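Local coordinates for uncharacterized protein YLR132C (Kluyveromyces marxianus, PDB 6PFQ), which probably acts as a nuclease of the 2H phosphodiesterase superfamily, a Usb1-type exoribonuclease that processes U6 snRNA, at residues A[94-99]-A[153-158]; A[102-107]-A[113-118]. All blocks are in the same frame, centred on the assembly; numbering follows the deposited sequence.

Contact 1: A[94-99]-A[153-158]; sequences VPVALS and LHVSFG
Leu98 meets Val155 and Phe157 in a purely apolar contact, with no hydrogen bond between 94-99 and 153-158. From CB, which points toward 153-158, the chain runs to CG, set anti to the carbonyl carbon (chi1 -53°), and there divides into two methyls with different tasks. CD2 takes the valine, lying 3.7 Å from Val155 CG2, the two side chains being nearly perpendicular. CD1 turns to the phenylalanine and meets the ring at its edge, near the ring plane, 3.4 Å from Phe157 CZ. A branched leucine suits this place because one residue can serve two partners. Val155 is shared as well: its CG1 lies over one face of the Phe157 ring, offset toward the rim, while its CG2 also approaches Val96 CG1 more loosely, at 4.4 Å. His154-Val155-Ser156 fits the HxS motif of 2H phosphodiesterases, as does His60-Val61-Ser62: the histidines and serines bind UMP, while the middle valines turn into the core and touch each other. Strand 112-119 pairs with both 94-99 and 154-161 and stands between them, Leu98 touching its Val117; from strand 59-68, Val61 meets Val96 and Val155, and Leu59 meets Val155 and Phe157.

Contact 2: A[102-107]-A[113-118]; sequences WLVYEN and QFLAVG
Strands 102-106 and 113-118 run antiparallel as a beta hairpin, their short axes inclined at 150° and 4.4 Å apart at closest approach, with Leu103-Ala116 and Tyr105-Phe114 as hydrogen-bonded pairs. Each of these pairs is joined by two backbone bonds, the shortest being Phe114 N to Tyr105 O at 2.7 Å. Trp102 packs its indole against Leu115 and Val117. Its CG lies anti to the carbonyl carbon (chi1 -71°), which carries the indole toward Leu115, and the six-membered ring receives Leu115 CD2 over one face in a CH-pi contact, 3.8 Å from the ring centroid. Leu115 CG reaches Trp102 CE3 at 3.5 Å, and Val117 CG2 approaches Trp102 CZ3 obliquely at 3.6 Å. A broad indole suits this place because its face takes Leu115 while its six-membered ring also reaches Val117; its NE1 bonds to Ala187 O, and helices 20-39 and 169-186 supply further cover. On the face carrying Tyr105, the small methyl of Ala116 fits at the ring edge, 3.9 Å from Tyr105 CD2; the same tyrosine ring stacks with the UMP-binding His154. Toward the turn, Glu106 and Gln113 run alongside each other in the same direction. Gln113 NE2 donates to Glu106 OE2 at 3.0 Å, with an N-H...O angle of 162°. The acceptor lies close to the amide plane, whereas the donor comes from the anti side of the carboxylate, out of its plane. Asn107 bonds through OD1 to Leu112 N and through ND2 to Ser111 OG, bracing the connection between the strands. The chemistry is thus divided: backbone bonds fix the register, apolar indole contacts pack one end, and a carboxylate-amide bond ties the other, where the glutamine N-H would probably help to stabilise the negative charge.

Strand 112-119 unites the two contacts: it pairs with 102-106 in contact 2 and with both strands of contact 1. The joint with 153-158 includes probable hydrogen bonds from Phe157 N to Leu115 O and from Leu115 N to Gly158 O, where Phe157 and Gly158 together face Leu115 in a classic beta bulge. The touching residues of contact 1 are all buried, and they join strands that are not direct neighbours through side chains alone. Contact 2 is larger and partly buried, a hairpin in which backbone bonds are supplemented by aromatic, aliphatic and carboxylate-amide contacts. It lies beside the UMP site, whose His154 and Ser156 sit on a strand of contact 1 but take no part in its apolar packing.

Contact 1: A[94-99]-A[153-158]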
ATOM      1  N   VAL A  94     -14.597   0.421  -7.648  1.00 34.30           N
ATOM      2  CA  VAL A  94     -14.476   0.895  -6.274  1.00 34.90           C
ATOM      3  C   VAL A  94     -13.707   2.206  -6.317  1.00 31.75           C
ATOM      4  O   VAL A  94     -12.749   2.349  -7.099  1.00 37.19           O
ATOM      5  CB  VAL A  94     -13.791  -0.132  -5.362  1.00 38.09           C
ATOM      6  CG1 VAL A  94     -14.688  -1.359  -5.163  1.00 40.08           C
ATOM      7  CG2 VAL A  94     -12.443  -0.516  -5.915  1.00 31.80           C
ATOM      8  N   PRO A  95     -14.101   3.179  -5.515  1.00 33.24           N
ATOM      9  CA  PRO A  95     -13.373   4.448  -5.452  1.00 29.43           C
ATOM     10  C   PRO A  95     -12.199   4.316  -4.496  1.00 37.22           C
ATOM     11  O   PRO A  95     -12.242   3.566  -3.514  1.00 29.91           O
ATOM     12  CB  PRO A  95     -14.425   5.421  -4.906  1.00 31.22           C
ATOM     13  CG  PRO A  95     -15.284   4.534  -4.009  1.00 35.70           C
ATOM     14  CD  PRO A  95     -15.287   3.150  -4.632  1.00 33.31           C
ATOM     15  N   VAL A  96     -11.116   5.021  -4.817  1.00 30.64           N
ATOM     16  CA  VAL A  96      -9.987   5.119  -3.904  1.00 25.96           C
ATOM     17  C   VAL A  96      -9.725   6.592  -3.635  1.00 28.65           C
ATOM     18  O   VAL A  96      -9.394   7.362  -4.548  1.00 26.01           O
ATOM     19  CB  VAL A  96      -8.732   4.422  -4.450  1.00 29.59           C
ATOM     20  CG1 VAL A  96      -7.596   4.593  -3.471  1.00 29.99           C
ATOM     21  CG2 VAL A  96      -8.994   2.942  -4.640  1.00 30.63           C
ATOM     22  N   ALA A  97      -9.811   6.969  -2.368  1.00 24.14           N
ATOM     23  CA  ALA A  97      -9.496   8.328  -1.942  1.00 25.14           C
ATOM     24  C   ALA A  97      -8.934   8.196  -0.540  1.00 25.77           C
ATOM     25  O   ALA A  97      -9.042   7.136   0.084  1.00 25.18           O
ATOM     26  CB  ALA A  97     -10.736   9.255  -1.963  1.00 27.91           C
ATOM     27  N   LEU A  98      -8.259   9.245  -0.081  1.00 25.45           N
ATOM     28  CA  LEU A  98      -7.453   9.181   1.136  1.00 24.47           C
ATOM     29  C   LEU A  98      -7.971  10.153   2.190  1.00 24.05           C
ATOM     30  O   LEU A  98      -8.597  11.169   1.874  1.00 25.27           O
ATOM     31  CB  LEU A  98      -5.996   9.495   0.819  1.00 25.32           C
ATOM     32  CG  LEU A  98      -5.547   8.561  -0.341  1.00 29.98           C
ATOM     33  CD1 LEU A  98      -4.331   9.136  -1.002  1.00 29.30           C
ATOM     34  CD2 LEU A  98      -5.349   7.109   0.183  1.00 25.55           C
ATOM     35  N   SER A  99      -7.699   9.843   3.451  1.00 20.81           N
ATOM     36  CA  SER A  99      -8.155  10.720   4.511  1.00 20.35           C
ATOM     37  C   SER A  99      -7.087  10.741   5.592  1.00 26.94           C
ATOM     38  O   SER A  99      -6.340   9.764   5.757  1.00 23.83           O
ATOM     39  CB  SER A  99      -9.496  10.173   5.032  1.00 30.31           C
ATOM     40  OG  SER A  99      -9.843  10.791   6.202  1.00 36.73           O
ATOM     41  N   LEU A 153      -5.991  -0.167   5.674  1.00 22.33           N
ATOM     42  CA  LEU A 153      -5.921   0.106   4.237  1.00 19.79           C
ATOM     43  C   LEU A 153      -5.247   1.439   3.994  1.00 23.31           C
ATOM     44  O   LEU A 153      -5.601   2.423   4.636  1.00 20.64           O
ATOM     45  CB  LEU A 153      -7.313   0.144   3.605  1.00 21.83           C
ATOM     46  CG  LEU A 153      -8.014  -1.230   3.568  1.00 24.58           C
ATOM     47  CD1 LEU A 153      -9.489  -0.995   3.115  1.00 24.76           C
ATOM     48  CD2 LEU A 153      -7.251  -2.171   2.607  1.00 25.22           C
ATOM     49  N   HIS A 154      -4.306   1.480   3.044  1.00 21.38           N
ATOM     50  CA  HIS A 154      -3.555   2.713   2.804  1.00 20.49           C
ATOM     51  C   HIS A 154      -2.983   2.713   1.390  1.00 24.67           C
ATOM     52  O   HIS A 154      -2.956   1.691   0.713  1.00 22.79           O
ATOM     53  CB  HIS A 154      -2.412   2.854   3.816  1.00 19.27           C
ATOM     54  CG  HIS A 154      -1.378   1.771   3.696  1.00 18.05           C
ATOM     55  ND1 HIS A 154      -1.538   0.515   4.256  1.00 22.51           N
ATOM     56  CD2 HIS A 154      -0.164   1.762   3.083  1.00 20.36           C
ATOM     57  CE1 HIS A 154      -0.455  -0.217   4.011  1.00 23.16           C
ATOM     58  NE2 HIS A 154       0.379   0.510   3.285  1.00 21.06           N
ATOM     59  N   VAL A 155      -2.514   3.891   0.953  1.00 20.19           N
ATOM     60  CA  VAL A 155      -1.633   4.001  -0.214  1.00 22.46           C
ATOM     61  C   VAL A 155      -0.283   4.495   0.267  1.00 23.11           C
ATOM     62  O   VAL A 155      -0.219   5.533   0.928  1.00 22.19           O
ATOM     63  CB  VAL A 155      -2.183   4.987  -1.255  1.00 20.68           C
ATOM     64  CG1 VAL A 155      -1.120   5.205  -2.405  1.00 18.31           C
ATOM     65  CG2 VAL A 155      -3.566   4.509  -1.752  1.00 23.15           C
ATOM     66  N   SER A 156       0.801   3.783  -0.102  1.00 19.37           N
ATOM     67  CA  SER A 156       2.142   4.263   0.181  1.00 20.48           C
ATOM     68  C   SER A 156       2.653   5.132  -0.964  1.00 22.59           C
ATOM     69  O   SER A 156       2.466   4.812  -2.152  1.00 23.76           O
ATOM     70  CB  SER A 156       3.110   3.101   0.412  1.00 20.79           C
ATOM     71  OG  SER A 156       2.799   2.483   1.655  1.00 23.66           O
ATOM     72  N   PHE A 157       3.308   6.236  -0.599  1.00 22.68           N
ATOM     73  CA  PHE A 157       3.802   7.197  -1.587  1.00 22.38           C
ATOM     74  C   PHE A 157       5.321   7.263  -1.667  1.00 22.88           C
ATOM     75  O   PHE A 157       5.862   7.691  -2.693  1.00 24.28           O
ATOM     76  CB  PHE A 157       3.254   8.601  -1.282  1.00 21.18           C
ATOM     77  CG  PHE A 157       1.759   8.690  -1.458  1.00 21.01           C
ATOM     78  CD1 PHE A 157       1.215   8.871  -2.717  1.00 22.93           C
ATOM     79  CD2 PHE A 157       0.907   8.545  -0.363  1.00 22.19           C
ATOM     80  CE1 PHE A 157      -0.169   8.946  -2.902  1.00 25.97           C
ATOM     81  CE2 PHE A 157      -0.468   8.603  -0.544  1.00 24.51           C
ATOM     82  CZ  PHE A 157      -1.012   8.778  -1.814  1.00 23.00           C
ATOM     83  N   GLY A 158       6.011   6.905  -0.592  1.00 20.77           N
ATOM     84  CA  GLY A 158       7.459   6.977  -0.584  1.00 22.39           C
ATOM     85  C   GLY A 158       7.994   5.892   0.311  1.00 20.88           C
ATOM     86  O   GLY A 158       7.252   5.318   1.106  1.00 21.91           O
TER

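Contact 2: A[102-107]-A[113-118]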
ATOM      1  N   TRP A 102      -0.186  11.666   7.580  1.00 22.02           N
ATOM      2  CA  TRP A 102       0.854  10.718   7.207  1.00 19.96           C
ATOM      3  C   TRP A 102       0.897   9.554   8.172  1.00 22.94           C
ATOM      4  O   TRP A 102       0.768   9.733   9.391  1.00 22.29           O
ATOM      5  CB  TRP A 102       2.228  11.385   7.231  1.00 19.32           C
ATOM      6  CG  TRP A 102       2.485  12.360   6.172  1.00 19.68           C
ATOM      7  CD1 TRP A 102       2.868  13.675   6.365  1.00 26.29           C
ATOM      8  CD2 TRP A 102       2.449  12.154   4.734  1.00 21.47           C
ATOM      9  NE1 TRP A 102       3.063  14.269   5.159  1.00 22.64           N
ATOM     10  CE2 TRP A 102       2.806  13.378   4.141  1.00 24.42           C
ATOM     11  CE3 TRP A 102       2.140  11.063   3.902  1.00 22.24           C
ATOM     12  CZ2 TRP A 102       2.870  13.550   2.745  1.00 25.98           C
ATOM     13  CZ3 TRP A 102       2.227  11.220   2.510  1.00 22.03           C
ATOM     14  CH2 TRP A 102       2.594  12.466   1.948  1.00 21.54           C
ATOM     15  N   LEU A 103       1.126   8.357   7.617  1.00 21.31           N
ATOM     16  CA  LEU A 103       1.393   7.149   8.375  1.00 20.39           C
ATOM     17  C   LEU A 103       2.747   6.604   7.934  1.00 20.94           C
ATOM     18  O   LEU A 103       3.190   6.869   6.821  1.00 20.67           O
ATOM     19  CB  LEU A 103       0.324   6.103   8.123  1.00 20.94           C
ATOM     20  CG  LEU A 103      -1.124   6.622   8.269  1.00 26.43           C
ATOM     21  CD1 LEU A 103      -2.075   5.543   7.821  1.00 20.02           C
ATOM     22  CD2 LEU A 103      -1.387   6.952   9.729  1.00 24.14           C
ATOM     23  N   VAL A 104       3.419   5.859   8.814  1.00 19.51           N
ATOM     24  CA  VAL A 104       4.642   5.164   8.399  1.00 20.70           C
ATOM     25  C   VAL A 104       4.463   3.697   8.737  1.00 22.99           C
ATOM     26  O   VAL A 104       4.198   3.360   9.905  1.00 25.37           O
ATOM     27  CB  VAL A 104       5.920   5.725   9.041  1.00 21.85           C
ATOM     28  CG1 VAL A 104       7.140   4.951   8.463  1.00 20.85           C
ATOM     29  CG2 VAL A 104       6.064   7.267   8.736  1.00 23.12           C
ATOM     30  N   TYR A 105       4.487   2.853   7.705  1.00 19.66           N
ATOM     31  CA  TYR A 105       4.369   1.394   7.846  1.00 21.47           C
ATOM     32  C   TYR A 105       5.699   0.726   7.529  1.00 22.71           C
ATOM     33  O   TYR A 105       6.319   1.050   6.530  1.00 22.37           O
ATOM     34  CB  TYR A 105       3.329   0.826   6.884  1.00 19.34           C
ATOM     35  CG  TYR A 105       1.882   1.125   7.265  1.00 20.99           C
ATOM     36  CD1 TYR A 105       1.273   0.454   8.313  1.00 23.16           C
ATOM     37  CD2 TYR A 105       1.137   2.080   6.566  1.00 18.55           C
ATOM     38  CE1 TYR A 105      -0.073   0.699   8.660  1.00 25.27           C
ATOM     39  CE2 TYR A 105      -0.200   2.329   6.902  1.00 22.17           C
ATOM     40  CZ  TYR A 105      -0.784   1.652   7.943  1.00 22.39           C
ATOM     41  OH  TYR A 105      -2.086   1.897   8.269  1.00 23.97           O
ATOM     42  N   GLU A 106       6.084  -0.271   8.330  1.00 22.71           N
ATOM     43  CA  GLU A 106       7.294  -1.050   8.074  1.00 26.15           C
ATOM     44  C   GLU A 106       6.972  -2.297   7.263  1.00 27.87           C
ATOM     45  O   GLU A 106       5.867  -2.852   7.356  1.00 25.43           O
ATOM     46  CB  GLU A 106       7.928  -1.453   9.389  1.00 29.55           C
ATOM     47  CG  GLU A 106       8.557  -0.308  10.061  1.00 29.38           C
ATOM     48  CD  GLU A 106       9.338  -0.746  11.267  1.00 33.08           C
ATOM     49  OE1 GLU A 106       8.814  -1.573  12.037  1.00 35.34           O
ATOM     50  OE2 GLU A 106      10.468  -0.263  11.431  1.00 30.53           O
ATOM     51  N   ASN A 107       7.937  -2.732   6.447  1.00 22.40           N
ATOM     52  CA  ASN A 107       7.787  -4.006   5.755  1.00 24.24           C
ATOM     53  C   ASN A 107       8.137  -5.152   6.711  1.00 25.52           C
ATOM     54  O   ASN A 107       8.399  -4.934   7.898  1.00 24.83           O
ATOM     55  CB  ASN A 107       8.613  -4.047   4.470  1.00 23.29           C
ATOM     56  CG  ASN A 107      10.121  -3.973   4.733  1.00 22.42           C
ATOM     57  OD1 ASN A 107      10.547  -3.565   5.795  1.00 23.41           O
ATOM     58  ND2 ASN A 107      10.922  -4.388   3.742  1.00 25.91           N
ATOM     59  N   GLN A 113      10.708   1.710   5.465  1.00 21.39           N
ATOM     60  CA  GLN A 113       9.645   2.427   6.160  1.00 20.90           C
ATOM     61  C   GLN A 113       8.877   3.218   5.116  1.00 23.56           C
ATOM     62  O   GLN A 113       9.449   4.079   4.454  1.00 23.38           O
ATOM     63  CB  GLN A 113      10.240   3.326   7.267  1.00 18.38           C
ATOM     64  CG  GLN A 113      10.881   2.396   8.337  1.00 22.76           C
ATOM     65  CD  GLN A 113      11.528   3.113   9.501  1.00 23.41           C
ATOM     66  OE1 GLN A 113      11.954   4.259   9.369  1.00 22.76           O
ATOM     67  NE2 GLN A 113      11.661   2.403  10.653  1.00 21.18           N
ATOM     68  N   PHE A 114       7.597   2.890   4.943  1.00 18.89           N
ATOM     69  CA  PHE A 114       6.775   3.432   3.877  1.00 19.59           C
ATOM     70  C   PHE A 114       5.947   4.593   4.379  1.00 20.63           C
ATOM     71  O   PHE A 114       5.201   4.439   5.346  1.00 21.47           O
ATOM     72  CB  PHE A 114       5.840   2.342   3.364  1.00 19.36           C
ATOM     73  CG  PHE A 114       6.550   1.304   2.517  1.00 21.73           C
ATOM     74  CD1 PHE A 114       7.236   0.257   3.125  1.00 21.82           C
ATOM     75  CD2 PHE A 114       6.518   1.382   1.138  1.00 24.61           C
ATOM     76  CE1 PHE A 114       7.924  -0.701   2.345  1.00 23.58           C
ATOM     77  CE2 PHE A 114       7.163   0.412   0.364  1.00 27.84           C
ATOM     78  CZ  PHE A 114       7.864  -0.617   0.989  1.00 26.79           C
ATOM     79  N   LEU A 115       6.040   5.723   3.685  1.00 20.16           N
ATOM     80  CA  LEU A 115       5.232   6.897   3.990  1.00 21.16           C
ATOM     81  C   LEU A 115       3.914   6.763   3.235  1.00 20.67           C
ATOM     82  O   LEU A 115       3.922   6.655   2.004  1.00 20.87           O
ATOM     83  CB  LEU A 115       5.990   8.153   3.528  1.00 22.71           C
ATOM     84  CG  LEU A 115       5.272   9.474   3.814  1.00 25.41           C
ATOM     85  CD1 LEU A 115       5.268   9.770   5.325  1.00 19.44           C
ATOM     86  CD2 LEU A 115       5.951  10.630   3.024  1.00 26.96           C
ATOM     87  N   ALA A 116       2.792   6.785   3.959  1.00 21.17           N
ATOM     88  CA  ALA A 116       1.497   6.375   3.447  1.00 19.36           C
ATOM     89  C   ALA A 116       0.422   7.335   3.946  1.00 22.92           C
ATOM     90  O   ALA A 116       0.622   8.097   4.909  1.00 20.69           O
ATOM     91  CB  ALA A 116       1.168   4.914   3.886  1.00 17.56           C
ATOM     92  N   VAL A 117      -0.749   7.257   3.305  1.00 20.73           N
ATOM     93  CA  VAL A 117      -1.974   7.885   3.815  1.00 21.16           C
ATOM     94  C   VAL A 117      -3.075   6.835   3.816  1.00 22.99           C
ATOM     95  O   VAL A 117      -3.158   6.007   2.901  1.00 22.53           O
ATOM     96  CB  VAL A 117      -2.381   9.117   2.959  1.00 21.52           C
ATOM     97  CG1 VAL A 117      -3.584   9.865   3.649  1.00 17.88           C
ATOM     98  CG2 VAL A 117      -1.135  10.055   2.769  1.00 23.35           C
ATOM     99  N   GLY A 118      -3.883   6.815   4.881  1.00 19.86           N
ATOM    100  CA  GLY A 118      -4.959   5.841   4.958  1.00 18.30           C
ATOM    101  C   GLY A 118      -6.104   6.117   3.988  1.00 21.68           C
ATOM    102  O   GLY A 118      -6.375   7.250   3.581  1.00 22.94           O
TER